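Local coordinates for protein acyl-CoA dehydrogenase (Bacillus anthracis, PDB 3OWA) that probably oxidises acyl-CoA thioesters to enoyl-CoA with a bound flavin-adenine dinucleotide, as other acyl-CoA dehydrogenases do, at residues A[284-289]-A[391-396]; A[290-295]-A[588-593]; A[299-302]-A[306-309]. All coordinates share one frame; numbering follows the deposited sequence. Where two conformers were deposited one is given.

Interaction 1: residues A[284-289]-A[391-396]; sequences VEISAQ and EYEIER
Ile286 of helix 257-293 pushes its CD1 methyl between Glu393 and Ile394, in the first turn of helix 393-401. Both helices belong to the C-terminal helical domain of the acyl-CoA dehydrogenase fold. The CA atoms of Ile286 and Ile394 are 7.7 Å apart, and side chains fill the space between the backbones. Ile286 holds CG1 between its backbone N and carbonyl carbon (chi1 71°), and the chain then runs on extended, which carries CD1 across to the other helix. There CD1 lies 4.0 Å from CD1 of Ile394, and the two side chains cross at a slant. Ile394 reaches this point with CG1 trans to its own backbone N (chi1 -164°). Its CD1 also comes near OG of Ser287, a hydroxyl already hydrogen-bonded to the carbonyl of Ala283 one turn back. Glu393, extended beyond CG, runs obliquely across Ile286. Its aliphatic part packs on the isoleucine, with CG 4.0 Å from Ile286 CD1. The carboxylate is not paired across the contact. It forms a salt bridge with Arg282, one turn before Ile286 on the same helix. Val380 and His383 of helix 358-383 also touch Ile394, so a third helix joins the packing. Nearer the carboxylate, the Ile286 CG2 methyl lies 3.8 Å from OE1 of Glu393.

Interaction 2: residues A[290-295]-A[588-593]; sequences YANQRQ and KILEDE. With FAD (flavin-adenine dinucleotide), chain J.
Ala291 and Leu590 make the apolar contact: the CB of Ala291 meets the CD2 methyl of Leu590 at 4.1 Å, where the end of helix 257-293 passes the end of helix 578-592. Leu311 of helix 305-336 also touches Leu590.

The polar part centres on Asn292. Its amide crosses Leu590 and lies beside the carboxylate of Glu593, the two planes being 30° apart. Asn292 OD1 comes within 2.9 Å of the backbone O of Leu590 and 3.1 Å of Glu593 OE1. Glu593 has positive phi as the chain leaves its helix, and its extended side chain brings the carboxylate back to Asn292.

The bonds to the cofactor come from Arg294, just past the end of its helix. Its NE gives a nearly straight hydrogen bond to FAD O1A (2.9 Å, 167°), with the oxygen in the guanidinium plane. NH1 adds a weak bond to FAD O2P at 2.8 Å, so one guanidinium spans both phosphates. NH2 bonds to the carbonyl of Pro156 of the second subunit. An arginine thus holds the FAD pyrophosphate, in a cofactor site built at a subunit interface, as in acyl-CoA dehydrogenases.

Interaction 3: residues A[299-302]-A[306-309]; sequences QPIA and LIQE. With FAD (flavin-adenine dinucleotide), chain J.
Ile307, in the first turns of helix 305-336, packs against Ile301 in the short 3-10 turn after strand 299-300. This turn and helix form part of the FAD site in the C-terminal helical domain of the acyl-CoA dehydrogenase fold. The CB of Ile307 lies 3.3 Å from the backbone O of Ile301. From CB the side chain forks. CG2 stays beside the same carbonyl group and comes within 4.3 Å of CA of Ala302. CG1 passes 3.4 Å from Ile301 O and packs on Ile301, 4.2 Å from the CB of that residue. With CG1 trans to the carbonyl carbon (chi1 -67°), the branch runs toward the cofactor. Its CD1 ends 3.7 Å from FAD O4B, the ring oxygen of the adenosine ribose. Ile301 brings its own CD1 to the same oxygen at 3.8 Å, so two methyls pack against the sugar. Ala291 of helix 257-293 touches both isoleucines. Next along the helix, Gln308 extends its chain back over the turn. Arg583 and Ala586 of helix 578-592 also touch it. Gln308 NE2 donates to O of Ala302, in the carbonyl plane and close to its own amide plane, at 2.9 Å with an N-H...O angle of 164°.

How the interactions relate
Helix 257-293 ties the three sites together. Interactions 1 and 2 use consecutive turns of it, with centres 12 Å apart. Among their contacts, Ala288 CB meets Ile589 CG2 at 3.8 Å. Interaction 3 sits beside the helix end, its centre 8 Å from that of interaction 2. Arg294 O and Ile301 N, 2.9 Å apart, and Ala291 O and Ala302 N, 3.0 Å apart, probably form hydrogen bonds that fasten the turn to the end of the helix and the residue after it. Interactions 2 and 3 hold one FAD at successive points, the pyrophosphate and then the adenosine ribose. Interaction 1 lies further back, with the Ser287 side chain about 10 Å from the same FAD.

Interaction 1: residues A[284-289]-A[391-396]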
loop_
_atom_site.group_PDB
_atom_site.type_symbol
_atom_site.label_atom_id
_atom_site.label_comp_id
_atom_site.label_asym_id
_atom_site.label_seq_id
_atom_site.Cartn_x
_atom_site.Cartn_y
_atom_site.Cartn_z
ATOM N N VAL A 284 6.393 12.155 -7.540
ATOM C CA VAL A 284 6.247 12.203 -8.993
ATOM C C VAL A 284 7.572 12.641 -9.622
ATOM O O VAL A 284 8.066 12.013 -10.551
ATOM C CB VAL A 284 5.096 13.113 -9.428
ATOM C CG1 VAL A 284 5.164 13.380 -10.988
ATOM C CG2 VAL A 284 3.717 12.476 -9.084
ATOM N N GLU A 285 8.148 13.702 -9.067
ATOM C CA GLU A 285 9.359 14.292 -9.588
ATOM C C GLU A 285 10.553 13.339 -9.594
ATOM O O GLU A 285 11.209 13.152 -10.621
ATOM C CB GLU A 285 9.699 15.552 -8.786
ATOM C CG GLU A 285 10.991 16.214 -9.240
ATOM C CD GLU A 285 11.310 17.538 -8.498
ATOM O OE1 GLU A 285 12.082 18.337 -9.092
ATOM O OE2 GLU A 285 10.820 17.766 -7.339
ATOM N N ILE A 286 10.836 12.720 -8.453
ATOM C CA ILE A 286 11.973 11.806 -8.397
ATOM C C ILE A 286 11.765 10.518 -9.206
ATOM O O ILE A 286 12.714 9.966 -9.737
ATOM C CB ILE A 286 12.466 11.534 -6.963
ATOM C CG1 ILE A 286 11.465 10.677 -6.202
ATOM C CG2 ILE A 286 12.719 12.858 -6.266
ATOM C CD1 ILE A 286 11.831 10.543 -4.706
ATOM N N SER A 287 10.515 10.096 -9.355
ATOM C CA SER A 287 10.196 8.958 -10.168
ATOM C C SER A 287 10.359 9.279 -11.641
ATOM O O SER A 287 10.817 8.427 -12.391
ATOM C CB SER A 287 8.762 8.463 -9.888
ATOM O OG SER A 287 8.648 8.140 -8.519
ATOM N N ALA A 288 9.991 10.489 -12.051
ATOM C CA ALA A 288 10.094 10.873 -13.452
ATOM C C ALA A 288 11.558 11.040 -13.790
ATOM O O ALA A 288 11.999 10.587 -14.849
ATOM C CB ALA A 288 9.336 12.169 -13.710
ATOM N N GLN A 289 12.328 11.650 -12.897
ATOM C CA GLN A 289 13.772 11.783 -13.139
ATOM C C GLN A 289 14.430 10.402 -13.213
ATOM O O GLN A 289 15.256 10.170 -14.083
ATOM C CB GLN A 289 14.476 12.617 -12.060
ATOM C CG GLN A 289 13.924 13.992 -11.830
ATOM C CD GLN A 289 14.596 14.715 -10.645
ATOM O OE1 GLN A 289 14.896 14.122 -9.593
ATOM N NE2 GLN A 289 14.829 16.004 -10.823
ATOM N N GLU A 391 19.686 4.124 0.766
ATOM C CA GLU A 391 20.391 5.171 0.027
ATOM C C GLU A 391 19.443 6.020 -0.873
ATOM O O GLU A 391 19.827 7.106 -1.369
ATOM C CB GLU A 391 21.460 4.497 -0.839
ATOM C CG GLU A 391 22.676 5.356 -1.172
ATOM C CD GLU A 391 23.527 4.761 -2.294
ATOM O OE1 GLU A 391 24.158 5.539 -3.058
ATOM O OE2 GLU A 391 23.552 3.512 -2.428
ATOM N N TYR A 392 18.226 5.535 -1.126
ATOM C CA TYR A 392 17.338 6.274 -2.051
ATOM C C TYR A 392 16.244 7.030 -1.314
ATOM O O TYR A 392 15.655 6.504 -0.389
ATOM C CB TYR A 392 16.783 5.345 -3.157
ATOM C CG TYR A 392 17.872 4.976 -4.141
ATOM C CD1 TYR A 392 17.961 5.625 -5.386
ATOM C CD2 TYR A 392 18.845 4.015 -3.808
ATOM C CE1 TYR A 392 18.974 5.311 -6.281
ATOM C CE2 TYR A 392 19.901 3.719 -4.699
ATOM C CZ TYR A 392 19.936 4.375 -5.924
ATOM O OH TYR A 392 20.948 4.073 -6.802
ATOM N N GLU A 393 15.979 8.260 -1.753
ATOM C CA GLU A 393 14.988 9.135 -1.163
ATOM C C GLU A 393 13.595 8.476 -1.155
ATOM O O GLU A 393 12.827 8.599 -0.190
ATOM C CB GLU A 393 14.954 10.452 -2.006
ATOM C CG GLU A 393 13.932 11.474 -1.475
ATOM C CD GLU A 393 13.941 12.819 -2.183
ATOM O OE1 GLU A 393 14.755 13.082 -3.121
ATOM O OE2 GLU A 393 13.122 13.653 -1.763
ATOM N N ILE A 394 13.245 7.748 -2.208
ATOM C CA ILE A 394 11.872 7.164 -2.250
ATOM C C ILE A 394 11.681 6.113 -1.171
ATOM O O ILE A 394 10.560 5.854 -0.724
ATOM C CB ILE A 394 11.534 6.580 -3.683
ATOM C CG1 ILE A 394 10.026 6.353 -3.827
ATOM C CG2 ILE A 394 12.357 5.297 -3.988
ATOM C CD1 ILE A 394 9.172 7.647 -4.096
ATOM N N GLU A 395 12.763 5.482 -0.746
ATOM C CA GLU A 395 12.674 4.459 0.281
ATOM C C GLU A 395 12.241 5.072 1.642
ATOM O O GLU A 395 11.409 4.515 2.389
ATOM C CB GLU A 395 14.040 3.792 0.401
ATOM C CG GLU A 395 14.168 2.612 1.419
ATOM C CD GLU A 395 14.367 3.033 2.910
ATOM O OE1 GLU A 395 14.120 2.173 3.776
ATOM O OE2 GLU A 395 14.804 4.174 3.254
ATOM N N ARG A 396 12.815 6.214 1.970
ATOM C CA ARG A 396 12.403 6.952 3.197
ATOM C C ARG A 396 10.986 7.490 3.111
ATOM O O ARG A 396 10.237 7.408 4.068
ATOM C CB ARG A 396 13.342 8.168 3.398
ATOM C CG ARG A 396 13.249 8.694 4.847
ATOM C CD ARG A 396 13.670 10.191 4.792
ATOM N NE ARG A 396 12.580 10.956 4.189
ATOM C CZ ARG A 396 12.698 11.835 3.203
ATOM N NH1 ARG A 396 11.606 12.473 2.765
ATOM N NH2 ARG A 396 13.884 12.126 2.683
#

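Interaction 2: residues A[290-295]-A[588-593]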
loop_
_atom_site.group_PDB
_atom_site.type_symbol
_atom_site.label_atom_id
_atom_site.label_comp_id
_atom_site.label_asym_id
_atom_site.label_seq_id
_atom_site.Cartn_x
_atom_site.Cartn_y
_atom_site.Cartn_z
ATOM N N TYR A 290 14.062 9.492 -12.309
ATOM C CA TYR A 290 14.622 8.140 -12.328
ATOM C C TYR A 290 14.289 7.389 -13.615
ATOM O O TYR A 290 15.175 6.785 -14.206
ATOM C CB TYR A 290 14.182 7.307 -11.099
ATOM C CG TYR A 290 14.968 6.042 -11.027
ATOM C CD1 TYR A 290 14.412 4.822 -11.457
ATOM C CD2 TYR A 290 16.302 6.053 -10.573
ATOM C CE1 TYR A 290 15.147 3.663 -11.433
ATOM C CE2 TYR A 290 17.048 4.882 -10.525
ATOM C CZ TYR A 290 16.467 3.685 -10.955
ATOM O OH TYR A 290 17.200 2.518 -10.937
ATOM N N ALA A 291 13.027 7.449 -14.046
ATOM C CA ALA A 291 12.574 6.787 -15.273
ATOM C C ALA A 291 13.329 7.251 -16.532
ATOM O O ALA A 291 13.648 6.432 -17.388
ATOM C CB ALA A 291 11.058 6.953 -15.478
ATOM N N ASN A 292 13.635 8.543 -16.620
ATOM C CA ASN A 292 14.456 9.070 -17.727
ATOM C C ASN A 292 15.916 8.606 -17.710
ATOM O O ASN A 292 16.548 8.570 -18.751
ATOM C CB ASN A 292 14.440 10.606 -17.752
ATOM C CG ASN A 292 13.151 11.186 -18.348
ATOM O OD1 ASN A 292 12.760 12.299 -18.008
ATOM N ND2 ASN A 292 12.503 10.450 -19.230
ATOM N N GLN A 293 16.466 8.271 -16.542
ATOM C CA GLN A 293 17.895 7.909 -16.500
ATOM C C GLN A 293 18.144 6.402 -16.505
ATOM O O GLN A 293 19.142 5.942 -17.065
ATOM C CB GLN A 293 18.628 8.563 -15.321
ATOM C CG GLN A 293 18.680 10.109 -15.366
ATOM C CD GLN A 293 19.403 10.678 -16.576
ATOM O OE1 GLN A 293 18.827 11.451 -17.355
ATOM N NE2 GLN A 293 20.676 10.315 -16.735
ATOM N N ARG A 294 17.251 5.639 -15.870
ATOM C CA ARG A 294 17.443 4.194 -15.773
ATOM C C ARG A 294 17.159 3.527 -17.121
ATOM O O ARG A 294 16.061 3.640 -17.644
ATOM C CB ARG A 294 16.522 3.615 -14.693
ATOM C CG ARG A 294 16.520 2.094 -14.595
ATOM C CD ARG A 294 17.907 1.529 -14.480
ATOM N NE ARG A 294 17.874 0.158 -13.952
ATOM C CZ ARG A 294 18.944 -0.565 -13.643
ATOM N NH1 ARG A 294 18.810 -1.799 -13.111
ATOM N NH2 ARG A 294 20.156 -0.051 -13.844
ATOM N N GLN A 295 18.149 2.840 -17.679
ATOM C CA GLN A 295 17.932 2.051 -18.893
ATOM C C GLN A 295 17.877 0.570 -18.568
ATOM O O GLN A 295 18.622 0.086 -17.710
ATOM C CB GLN A 295 19.023 2.324 -19.924
ATOM C CG GLN A 295 19.270 3.787 -20.112
ATOM C CD GLN A 295 19.604 4.147 -21.544
ATOM O OE1 GLN A 295 19.631 3.291 -22.441
ATOM N NE2 GLN A 295 19.865 5.417 -21.770
ATOM N N LYS A 588 4.349 14.622 -20.907
ATOM C CA LYS A 588 4.664 15.955 -20.382
ATOM C C LYS A 588 5.368 15.915 -18.996
ATOM O O LYS A 588 6.260 16.725 -18.696
ATOM C CB LYS A 588 3.409 16.797 -20.290
ATOM C CG LYS A 588 3.736 18.266 -19.982
ATOM C CD LYS A 588 2.543 19.150 -20.090
ATOM C CE LYS A 588 2.980 20.601 -20.237
ATOM N NZ LYS A 588 1.765 21.451 -20.367
ATOM N N ILE A 589 4.969 14.959 -18.159
ATOM C CA ILE A 589 5.644 14.736 -16.875
ATOM C C ILE A 589 7.110 14.393 -17.108
ATOM O O ILE A 589 7.985 14.975 -16.480
ATOM C CB ILE A 589 4.957 13.590 -16.114
ATOM C CG1 ILE A 589 3.590 14.088 -15.657
ATOM C CG2 ILE A 589 5.861 13.095 -14.918
ATOM C CD1 ILE A 589 2.710 13.004 -15.160
ATOM N N LEU A 590 7.365 13.475 -18.042
ATOM C CA LEU A 590 8.723 13.044 -18.355
ATOM C C LEU A 590 9.529 14.132 -19.064
ATOM O O LEU A 590 10.751 14.178 -18.937
ATOM C CB LEU A 590 8.722 11.787 -19.206
ATOM C CG LEU A 590 8.224 10.558 -18.466
ATOM C CD1 LEU A 590 7.819 9.479 -19.482
ATOM C CD2 LEU A 590 9.295 10.074 -17.458
ATOM N N GLU A 591 8.837 14.995 -19.801
ATOM C CA GLU A 591 9.490 16.139 -20.460
ATOM C C GLU A 591 9.976 17.177 -19.427
ATOM O O GLU A 591 11.118 17.624 -19.485
ATOM C CB GLU A 591 8.534 16.772 -21.473
ATOM C CG GLU A 591 9.045 18.061 -22.070
ATOM C CD GLU A 591 10.205 17.842 -23.039
ATOM O OE1 GLU A 591 9.940 17.444 -24.201
ATOM O OE2 GLU A 591 11.376 18.080 -22.644
ATOM N N ASP A 592 9.105 17.535 -18.483
ATOM C CA ASP A 592 9.428 18.503 -17.418
ATOM C C ASP A 592 10.200 17.885 -16.250
ATOM O O ASP A 592 10.781 18.600 -15.448
ATOM C CB ASP A 592 8.147 19.189 -16.905
ATOM C CG ASP A 592 7.383 19.945 -18.019
ATOM O OD1 ASP A 592 7.997 20.305 -19.059
ATOM O OD2 ASP A 592 6.154 20.171 -17.860
ATOM N N GLU A 593 10.195 16.556 -16.157
ATOM C CA GLU A 593 10.765 15.811 -14.991
ATOM C C GLU A 593 10.262 16.313 -13.642
ATOM O O GLU A 593 11.035 16.460 -12.682
ATOM C CB GLU A 593 12.300 15.781 -15.011
ATOM C CG GLU A 593 12.890 14.949 -16.132
ATOM C CD GLU A 593 14.401 14.840 -16.042
ATOM O OE1 GLU A 593 14.923 13.750 -16.347
ATOM O OE2 GLU A 593 15.064 15.840 -15.668
HETATM P PA FAD J . 14.706 -2.584 -13.031
HETATM O O1A FAD J . 15.523 -1.349 -13.370
HETATM O O2A FAD J . 15.025 -3.768 -13.865
HETATM O O5B FAD J . 13.180 -2.154 -13.131
HETATM C C5B FAD J . 12.776 -0.855 -12.805
HETATM C C4B FAD J . 11.302 -0.694 -13.104
HETATM O O4B FAD J . 11.101 -0.777 -14.511
HETATM C C3B FAD J . 10.456 -1.792 -12.452
HETATM O O3B FAD J . 9.206 -1.249 -12.131
HETATM C C2B FAD J . 10.246 -2.754 -13.618
HETATM O O2B FAD J . 9.071 -3.505 -13.483
HETATM C C1B FAD J . 10.164 -1.793 -14.806
HETATM N N9A FAD J . 10.511 -2.451 -16.086
HETATM C C8A FAD J . 11.723 -2.991 -16.465
HETATM N N7A FAD J . 11.620 -3.472 -17.736
HETATM C C5A FAD J . 10.361 -3.229 -18.166
HETATM C C6A FAD J . 9.689 -3.509 -19.355
HETATM N N6A FAD J . 10.258 -4.264 -20.307
HETATM N N1A FAD J . 8.371 -3.120 -19.477
HETATM C C2A FAD J . 7.713 -2.478 -18.445
HETATM N N3A FAD J . 8.392 -2.199 -17.277
HETATM C C4A FAD J . 9.668 -2.582 -17.131
HETATM N N1 FAD J . 19.336 -11.018 -7.710
HETATM C C2 FAD J . 20.002 -12.203 -7.813
HETATM O O2 FAD J . 20.285 -12.615 -8.936
HETATM N N3 FAD J . 20.365 -12.915 -6.679
HETATM C C4 FAD J . 20.060 -12.458 -5.418
HETATM O O4 FAD J . 20.395 -13.119 -4.428
HETATM C C4X FAD J . 19.363 -11.262 -5.309
HETATM N N5 FAD J . 19.028 -10.762 -4.061
HETATM C C5X FAD J . 18.395 -9.544 -3.949
HETATM C C6 FAD J . 18.139 -9.012 -2.680
HETATM C C7 FAD J . 17.511 -7.774 -2.587
HETATM C C7M FAD J . 17.190 -7.194 -1.228
HETATM C C8 FAD J . 17.179 -7.082 -3.755
HETATM C C8M FAD J . 16.495 -5.749 -3.726
HETATM C C9 FAD J . 17.425 -7.615 -5.016
HETATM C C9A FAD J . 18.062 -8.837 -5.121
HETATM N N10 FAD J . 18.319 -9.370 -6.377
HETATM C C10 FAD J . 19.008 -10.549 -6.466
HETATM C "C1'" FAD J . 17.969 -8.627 -7.637
HETATM C "C2'" FAD J . 16.448 -8.340 -7.685
HETATM O "O2'" FAD J . 15.569 -9.481 -7.728
HETATM C "C3'" FAD J . 16.178 -7.262 -8.750
HETATM O "O3'" FAD J . 15.921 -6.030 -8.113
HETATM C "C4'" FAD J . 15.017 -7.639 -9.618
HETATM O "O4'" FAD J . 15.323 -8.889 -10.212
HETATM C "C5'" FAD J . 14.727 -6.159 -10.585
HETATM O "O5'" FAD J . 15.763 -5.426 -11.094
HETATM P P FAD J . 16.062 -3.848 -10.870
HETATM O O1P FAD J . 15.921 -3.654 -9.375
HETATM O O2P FAD J . 17.364 -3.354 -11.360
HETATM O O3P FAD J . 14.854 -3.030 -11.489
#

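Interaction 3: residues A[299-302]-A[306-309]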
loop_
_atom_site.group_PDB
_atom_site.type_symbol
_atom_site.label_atom_id
_atom_site.label_comp_id
_atom_site.label_asym_id
_atom_site.label_seq_id
_atom_site.Cartn_x
_atom_site.Cartn_y
_atom_site.Cartn_z
ATOM N N GLN A 299 16.919 0.988 -23.486
ATOM C CA GLN A 299 16.227 2.276 -23.535
ATOM C C GLN A 299 15.854 2.747 -22.121
ATOM O O GLN A 299 15.763 1.930 -21.201
ATOM C CB GLN A 299 14.972 2.193 -24.397
ATOM C CG GLN A 299 14.005 1.065 -24.027
ATOM C CD GLN A 299 13.312 0.489 -25.264
ATOM O OE1 GLN A 299 12.806 1.243 -26.103
ATOM N NE2 GLN A 299 13.299 -0.853 -25.385
ATOM N N PRO A 300 15.626 4.061 -21.963
ATOM C CA PRO A 300 15.106 4.571 -20.689
ATOM C C PRO A 300 13.779 3.888 -20.368
ATOM O O PRO A 300 12.944 3.698 -21.257
ATOM C CB PRO A 300 14.923 6.071 -20.963
ATOM C CG PRO A 300 15.935 6.379 -22.100
ATOM C CD PRO A 300 15.914 5.143 -22.940
ATOM N N ILE A 301 13.590 3.481 -19.111
ATOM C CA ILE A 301 12.367 2.759 -18.765
ATOM C C ILE A 301 11.217 3.713 -18.906
ATOM O O ILE A 301 10.049 3.305 -18.937
ATOM C CB ILE A 301 12.399 2.156 -17.320
ATOM C CG1 ILE A 301 12.567 3.270 -16.260
ATOM C CG2 ILE A 301 13.536 1.125 -17.220
ATOM C CD1 ILE A 301 12.529 2.724 -14.797
ATOM N N ALA A 302 11.555 4.995 -19.017
ATOM C CA ALA A 302 10.572 6.013 -19.368
ATOM C C ALA A 302 9.820 5.675 -20.703
ATOM O O ALA A 302 8.688 6.131 -20.912
ATOM C CB ALA A 302 11.253 7.399 -19.482
ATOM N N LEU A 306 3.991 0.837 -19.389
ATOM C CA LEU A 306 3.596 0.548 -17.997
ATOM C C LEU A 306 4.184 1.555 -17.011
ATOM O O LEU A 306 3.545 1.896 -16.034
ATOM C CB LEU A 306 4.042 -0.840 -17.538
ATOM C CG LEU A 306 3.248 -2.049 -18.003
ATOM C CD1 LEU A 306 3.753 -3.317 -17.261
ATOM C CD2 LEU A 306 1.750 -1.777 -17.786
ATOM N N ILE A 307 5.416 1.993 -17.259
ATOM C CA ILE A 307 6.050 3.049 -16.465
ATOM C C ILE A 307 5.304 4.384 -16.685
ATOM O O ILE A 307 5.008 5.123 -15.726
ATOM C CB ILE A 307 7.562 3.153 -16.806
ATOM C CG1 ILE A 307 8.292 1.872 -16.342
ATOM C CG2 ILE A 307 8.195 4.393 -16.193
ATOM C CD1 ILE A 307 8.349 1.689 -14.806
ATOM N N GLN A 308 4.978 4.673 -17.944
ATOM C CA GLN A 308 4.225 5.883 -18.275
ATOM C C GLN A 308 2.858 5.868 -17.580
ATOM O O GLN A 308 2.418 6.870 -17.015
ATOM C CB GLN A 308 4.041 5.968 -19.792
ATOM C CG GLN A 308 5.339 6.230 -20.513
ATOM C CD GLN A 308 5.216 6.109 -22.025
ATOM O OE1 GLN A 308 4.115 5.991 -22.567
ATOM N NE2 GLN A 308 6.354 6.133 -22.710
ATOM N N GLU A 309 2.199 4.719 -17.599
ATOM C CA GLU A 309 0.901 4.592 -16.963
ATOM C C GLU A 309 0.988 4.876 -15.435
ATOM O O GLU A 309 0.144 5.604 -14.902
ATOM C CB GLU A 309 0.308 3.199 -17.212
ATOM C CG GLU A 309 -1.179 3.068 -16.817
ATOM C CD GLU A 309 -1.714 1.624 -16.881
ATOM O OE1 GLU A 309 -2.940 1.462 -17.115
ATOM O OE2 GLU A 309 -0.925 0.650 -16.717
HETATM P PA FAD J . 14.706 -2.584 -13.031
HETATM O O1A FAD J . 15.523 -1.349 -13.370
HETATM O O2A FAD J . 15.025 -3.768 -13.865
HETATM O O5B FAD J . 13.180 -2.154 -13.131
HETATM C C5B FAD J . 12.776 -0.855 -12.805
HETATM C C4B FAD J . 11.302 -0.694 -13.104
HETATM O O4B FAD J . 11.101 -0.777 -14.511
HETATM C C3B FAD J . 10.456 -1.792 -12.452
HETATM O O3B FAD J . 9.206 -1.249 -12.131
HETATM C C2B FAD J . 10.246 -2.754 -13.618
HETATM O O2B FAD J . 9.071 -3.505 -13.483
HETATM C C1B FAD J . 10.164 -1.793 -14.806
HETATM N N9A FAD J . 10.511 -2.451 -16.086
HETATM C C8A FAD J . 11.723 -2.991 -16.465
HETATM N N7A FAD J . 11.620 -3.472 -17.736
HETATM C C5A FAD J . 10.361 -3.229 -18.166
HETATM C C6A FAD J . 9.689 -3.509 -19.355
HETATM N N6A FAD J . 10.258 -4.264 -20.307
HETATM N N1A FAD J . 8.371 -3.120 -19.477
HETATM C C2A FAD J . 7.713 -2.478 -18.445
HETATM N N3A FAD J . 8.392 -2.199 -17.277
HETATM C C4A FAD J . 9.668 -2.582 -17.131
HETATM N N1 FAD J . 19.336 -11.018 -7.710
HETATM C C2 FAD J . 20.002 -12.203 -7.813
HETATM O O2 FAD J . 20.285 -12.615 -8.936
HETATM N N3 FAD J . 20.365 -12.915 -6.679
HETATM C C4 FAD J . 20.060 -12.458 -5.418
HETATM O O4 FAD J . 20.395 -13.119 -4.428
HETATM C C4X FAD J . 19.363 -11.262 -5.309
HETATM N N5 FAD J . 19.028 -10.762 -4.061
HETATM C C5X FAD J . 18.395 -9.544 -3.949
HETATM C C6 FAD J . 18.139 -9.012 -2.680
HETATM C C7 FAD J . 17.511 -7.774 -2.587
HETATM C C7M FAD J . 17.190 -7.194 -1.228
HETATM C C8 FAD J . 17.179 -7.082 -3.755
HETATM C C8M FAD J . 16.495 -5.749 -3.726
HETATM C C9 FAD J . 17.425 -7.615 -5.016
HETATM C C9A FAD J . 18.062 -8.837 -5.121
HETATM N N10 FAD J . 18.319 -9.370 -6.377
HETATM C C10 FAD J . 19.008 -10.549 -6.466
HETATM C "C1'" FAD J . 17.969 -8.627 -7.637
HETATM C "C2'" FAD J . 16.448 -8.340 -7.685
HETATM O "O2'" FAD J . 15.569 -9.481 -7.728
HETATM C "C3'" FAD J . 16.178 -7.262 -8.750
HETATM O "O3'" FAD J . 15.921 -6.030 -8.113
HETATM C "C4'" FAD J . 15.017 -7.639 -9.618
HETATM O "O4'" FAD J . 15.323 -8.889 -10.212
HETATM C "C5'" FAD J . 14.727 -6.159 -10.585
HETATM O "O5'" FAD J . 15.763 -5.426 -11.094
HETATM P P FAD J . 16.062 -3.848 -10.870
HETATM O O1P FAD J . 15.921 -3.654 -9.375
HETATM O O2P FAD J . 17.364 -3.354 -11.360
HETATM O O3P FAD J . 14.854 -3.030 -11.489
#